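Local coordinates for sulfonate ABC transporter, periplasmic sulfonate-binding protein SsuA (Methylobacillus flagellatus, PDB 3UIF) that probably binds sulfonates or related sulfate esters in the periplasm and delivers them to an ABC importer, at residues 173-181 with 247-258. Residues are numbered along the deposited sequence; the frame is centred on the assembly and turned at random.
Sequences LFDSYILED and NKIYPESVNRRE. With SO4 (sulfate ion), chain C.
Phe-174 and Tyr-177 pack against Val-254 and Arg-257 where helix 176-181, next to strand 169-172 in one lobe of this periplasmic binding protein fold, meets helix 252-257, the short-segment axes crossing at 121°. Apolar contacts fill the middle. With CG between the backbone N and the carbonyl carbon (chi1 72°), the Phe-174 ring reaches across to Tyr-250, which it meets obliquely, Phe-174 CZ 3.5 Å from Tyr-250 CD2, while Val-254 CG1 touches Phe-174 CD2 at 3.5 Å. Ile-178 brings CD1 to the edge of Tyr-250, 3.4 Å from CD1 of that ring. At the edge of the Phe-174 ring, CE2 abuts Asn-255 OD1, whose amide is held by the backbone of Asn-247. Over one face of Tyr-177 sits Arg-257 CB, 3.8 Å from the ring centroid in a CH-pi contact; the phenol OH is hydrogen-bonded to Lys-192. The polar contact is a salt bridge between Arg-257 and Asp-181; Arg-257 NE also bonds Ser-253 O, which helps fix the guanidinium. A methionine in place of this arginine would probably leave the Asp-181 carboxylate without its mate and free to turn. Guanidinium and carboxylate are nearly coplanar, Arg-257 NH1 donating to the syn lone pair of Asp-181 OD1 at 2.8 Å and Arg-257 NH2 to that of OD2 at 2.6 Å.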
loop_
_atom_site.group_PDB
_atom_site.type_symbol
_atom_site.label_atom_id
_atom_site.label_comp_id
_atom_site.label_asym_id
_atom_site.label_seq_id
_atom_site.Cartn_x
_atom_site.Cartn_y
_atom_site.Cartn_z
ATOM N N LEU A 173 -11.069 2.117 -3.595
ATOM C CA LEU A 173 -10.503 2.534 -2.315
ATOM C C LEU A 173 -11.307 3.693 -1.752
ATOM O O LEU A 173 -12.448 3.896 -2.142
ATOM C CB LEU A 173 -9.045 2.943 -2.493
ATOM C CG LEU A 173 -8.114 1.984 -3.252
ATOM C CD1 LEU A 173 -6.688 2.524 -3.210
ATOM C CD2 LEU A 173 -8.164 0.566 -2.705
ATOM N N PHE A 174 -10.698 4.466 -0.857
ATOM C CA PHE A 174 -11.388 5.550 -0.128
ATOM C C PHE A 174 -12.015 6.640 -1.004
ATOM O O PHE A 174 -12.825 7.433 -0.524
ATOM C CB PHE A 174 -10.478 6.153 0.959
ATOM C CG PHE A 174 -9.336 6.990 0.423
ATOM C CD1 PHE A 174 -8.533 6.543 -0.635
ATOM C CD2 PHE A 174 -9.046 8.219 0.991
ATOM C CE1 PHE A 174 -7.487 7.317 -1.121
ATOM C CE2 PHE A 174 -7.996 8.998 0.519
ATOM C CZ PHE A 174 -7.220 8.555 -0.537
ATOM N N ASP A 175 -11.660 6.677 -2.286
ATOM C CA ASP A 175 -12.351 7.553 -3.248
ATOM C C ASP A 175 -13.855 7.269 -3.277
ATOM O O ASP A 175 -14.654 8.104 -3.701
ATOM C CB ASP A 175 -11.750 7.420 -4.645
ATOM C CG ASP A 175 -11.555 5.974 -5.056
ATOM O OD1 ASP A 175 -10.709 5.291 -4.433
ATOM O OD2 ASP A 175 -12.232 5.525 -6.009
ATOM N N SER A 176 -14.238 6.090 -2.810
ATOM C CA SER A 176 -15.649 5.730 -2.662
ATOM C C SER A 176 -16.478 6.765 -1.870
ATOM O O SER A 176 -17.641 7.008 -2.198
ATOM C CB SER A 176 -15.773 4.352 -2.009
ATOM O OG SER A 176 -14.961 3.398 -2.673
ATOM N N TYR A 177 -15.867 7.375 -0.853
ATOM C CA TYR A 177 -16.548 8.305 0.052
ATOM C C TYR A 177 -17.093 9.565 -0.612
ATOM O O TYR A 177 -18.093 10.138 -0.156
ATOM C CB TYR A 177 -15.626 8.698 1.200
ATOM C CG TYR A 177 -15.535 7.636 2.263
ATOM C CD1 TYR A 177 -16.659 7.301 3.052
ATOM C CD2 TYR A 177 -14.333 6.962 2.490
ATOM C CE1 TYR A 177 -16.572 6.321 4.027
ATOM C CE2 TYR A 177 -14.243 5.982 3.461
ATOM C CZ TYR A 177 -15.355 5.664 4.222
ATOM O OH TYR A 177 -15.236 4.689 5.180
ATOM N N ILE A 178 -16.416 9.990 -1.677
ATOM C CA ILE A 178 -16.864 11.113 -2.498
ATOM C C ILE A 178 -18.277 10.829 -3.009
ATOM O O ILE A 178 -19.150 11.698 -2.952
ATOM C CB ILE A 178 -15.861 11.393 -3.644
ATOM C CG1 ILE A 178 -14.604 12.043 -3.083
ATOM C CG2 ILE A 178 -16.450 12.339 -4.677
ATOM C CD1 ILE A 178 -13.456 12.108 -4.058
ATOM N N LEU A 179 -18.485 9.596 -3.481
ATOM C CA LEU A 179 -19.790 9.115 -3.924
ATOM C C LEU A 179 -20.868 9.244 -2.857
ATOM O O LEU A 179 -22.015 9.561 -3.177
ATOM C CB LEU A 179 -19.711 7.660 -4.410
ATOM C CG LEU A 179 -18.947 7.412 -5.713
ATOM C CD1 LEU A 179 -18.780 5.929 -5.989
ATOM C CD2 LEU A 179 -19.639 8.114 -6.880
ATOM N N GLU A 180 -20.521 8.992 -1.598
ATOM C CA GLU A 180 -21.470 9.272 -0.526
ATOM C C GLU A 180 -21.674 10.781 -0.420
ATOM O O GLU A 180 -22.809 11.242 -0.361
ATOM C CB GLU A 180 -21.042 8.672 0.811
ATOM C CG GLU A 180 -20.623 7.216 0.720
ATOM C CD GLU A 180 -20.886 6.432 1.996
ATOM O OE1 GLU A 180 -20.401 6.828 3.094
ATOM O OE2 GLU A 180 -21.573 5.397 1.882
ATOM N N ASP A 181 -20.596 11.554 -0.472
ATOM C CA ASP A 181 -20.713 13.008 -0.301
ATOM C C ASP A 181 -21.540 13.722 -1.378
ATOM O O ASP A 181 -22.213 14.712 -1.074
ATOM C CB ASP A 181 -19.350 13.680 -0.107
ATOM C CG ASP A 181 -18.563 13.070 1.039
ATOM O OD1 ASP A 181 -19.118 12.229 1.776
ATOM O OD2 ASP A 181 -17.377 13.412 1.204
ATOM N N ASN A 247 -3.207 11.968 1.185
ATOM C CA ASN A 247 -3.429 12.080 -0.240
ATOM C C ASN A 247 -4.208 13.346 -0.572
ATOM O O ASN A 247 -5.426 13.406 -0.377
ATOM C CB ASN A 247 -4.171 10.851 -0.713
ATOM C CG ASN A 247 -4.128 10.681 -2.204
ATOM O OD1 ASN A 247 -4.158 11.658 -2.961
ATOM N ND2 ASN A 247 -4.095 9.428 -2.644
ATOM N N LYS A 248 -3.505 14.353 -1.079
ATOM C CA LYS A 248 -4.121 15.656 -1.342
ATOM C C LYS A 248 -5.013 15.725 -2.581
ATOM O O LYS A 248 -5.599 16.780 -2.844
ATOM C CB LYS A 248 -3.067 16.764 -1.438
ATOM C CG LYS A 248 -2.085 16.825 -0.283
ATOM C CD LYS A 248 -1.281 18.106 -0.396
ATOM C CE LYS A 248 -0.099 18.129 0.562
ATOM N NZ LYS A 248 -0.499 18.370 1.979
ATOM N N ILE A 249 -5.113 14.645 -3.356
ATOM C CA ILE A 249 -6.069 14.628 -4.477
ATOM C C ILE A 249 -7.480 14.686 -3.899
ATOM O O ILE A 249 -8.428 15.120 -4.572
ATOM C CB ILE A 249 -5.971 13.363 -5.356
ATOM C CG1 ILE A 249 -4.584 13.217 -5.969
ATOM C CG2 ILE A 249 -7.019 13.406 -6.468
ATOM C CD1 ILE A 249 -4.408 11.925 -6.749
ATOM N N TYR A 250 -7.582 14.258 -2.642
ATOM C CA TYR A 250 -8.846 14.087 -1.958
ATOM C C TYR A 250 -8.943 14.976 -0.740
ATOM O O TYR A 250 -7.926 15.234 -0.093
ATOM C CB TYR A 250 -9.002 12.629 -1.546
ATOM C CG TYR A 250 -9.007 11.718 -2.733
ATOM C CD1 TYR A 250 -10.098 11.691 -3.588
ATOM C CD2 TYR A 250 -7.904 10.906 -3.031
ATOM C CE1 TYR A 250 -10.101 10.883 -4.709
ATOM C CE2 TYR A 250 -7.906 10.089 -4.153
ATOM C CZ TYR A 250 -9.015 10.083 -4.979
ATOM O OH TYR A 250 -9.066 9.282 -6.091
ATOM N N PRO A 251 -10.169 15.437 -0.411
ATOM C CA PRO A 251 -10.380 16.254 0.784
ATOM C C PRO A 251 -9.884 15.573 2.049
ATOM O O PRO A 251 -9.852 14.334 2.142
ATOM C CB PRO A 251 -11.906 16.406 0.844
ATOM C CG PRO A 251 -12.362 16.244 -0.560
ATOM C CD PRO A 251 -11.425 15.236 -1.164
ATOM N N GLU A 252 -9.492 16.389 3.015
ATOM C CA GLU A 252 -9.084 15.885 4.334
ATOM C C GLU A 252 -10.105 14.911 4.970
ATOM O O GLU A 252 -9.714 13.897 5.516
ATOM C CB GLU A 252 -8.750 17.057 5.267
ATOM C CG GLU A 252 -7.411 17.711 4.918
ATOM C CD GLU A 252 -7.167 19.035 5.618
ATOM O OE1 GLU A 252 -6.326 19.803 5.103
ATOM O OE2 GLU A 252 -7.798 19.320 6.672
ATOM N N SER A 253 -11.399 15.207 4.860
ATOM C CA SER A 253 -12.437 14.347 5.430
ATOM C C SER A 253 -12.453 12.958 4.782
ATOM O O SER A 253 -12.696 11.959 5.475
ATOM C CB SER A 253 -13.819 15.007 5.344
ATOM O OG SER A 253 -14.179 15.222 4.005
ATOM N N VAL A 254 -12.180 12.894 3.474
ATOM C CA VAL A 254 -12.092 11.620 2.774
ATOM C C VAL A 254 -10.913 10.823 3.323
ATOM O O VAL A 254 -11.070 9.642 3.653
ATOM C CB VAL A 254 -11.957 11.786 1.240
ATOM C CG1 VAL A 254 -11.725 10.442 0.564
ATOM C CG2 VAL A 254 -13.182 12.473 0.657
ATOM N N ASN A 255 -9.750 11.473 3.436
ATOM C CA ASN A 255 -8.533 10.860 4.008
ATOM C C ASN A 255 -8.755 10.398 5.434
ATOM O O ASN A 255 -8.220 9.385 5.858
ATOM C CB ASN A 255 -7.356 11.856 3.989
ATOM C CG ASN A 255 -6.736 12.013 2.615
ATOM O OD1 ASN A 255 -5.982 11.148 2.180
ATOM N ND2 ASN A 255 -7.063 13.104 1.916
ATOM N N ARG A 256 -9.567 11.159 6.156
ATOM C CA ARG A 256 -9.842 10.958 7.569
ATOM C C ARG A 256 -10.776 9.766 7.758
ATOM O O ARG A 256 -10.684 9.032 8.740
ATOM C CB ARG A 256 -10.450 12.247 8.150
ATOM C CG ARG A 256 -10.674 12.275 9.653
ATOM C CD ARG A 256 -11.154 13.649 10.126
ATOM N NE ARG A 256 -10.112 14.678 9.959
ATOM C CZ ARG A 256 -10.202 15.750 9.165
ATOM N NH1 ARG A 256 -11.307 15.992 8.451
ATOM N NH2 ARG A 256 -9.178 16.597 9.098
ATOM N N ARG A 257 -11.658 9.567 6.785
ATOM C CA ARG A 257 -12.639 8.489 6.865
ATOM C C ARG A 257 -12.042 7.123 6.578
ATOM O O ARG A 257 -12.552 6.103 7.044
ATOM C CB ARG A 257 -13.819 8.780 5.956
ATOM C CG ARG A 257 -14.837 9.620 6.677
ATOM C CD ARG A 257 -15.971 9.979 5.762
ATOM N NE ARG A 257 -15.562 11.026 4.843
ATOM C CZ ARG A 257 -16.359 11.543 3.924
ATOM N NH1 ARG A 257 -17.601 11.093 3.816
ATOM N NH2 ARG A 257 -15.919 12.496 3.118
ATOM N N GLU A 258 -10.960 7.117 5.811
ATOM C CA GLU A 258 -10.203 5.905 5.540
ATOM C C GLU A 258 -9.760 5.213 6.847
ATOM O O GLU A 258 -9.687 3.981 6.900
ATOM C CB GLU A 258 -9.017 6.220 4.593
ATOM C CG GLU A 258 -7.868 5.207 4.548
ATOM C CD GLU A 258 -8.271 3.832 4.024
ATOM O OE1 GLU A 258 -7.449 2.897 4.115
ATOM O OE2 GLU A 258 -9.391 3.648 3.521
HETATM S S SO4 C . -12.030 19.224 3.513
HETATM O O1 SO4 C . -12.106 20.492 4.259
HETATM O O2 SO4 C . -10.689 19.062 2.897
HETATM O O3 SO4 C . -12.279 18.145 4.494
HETATM O O4 SO4 C . -13.058 19.203 2.450
#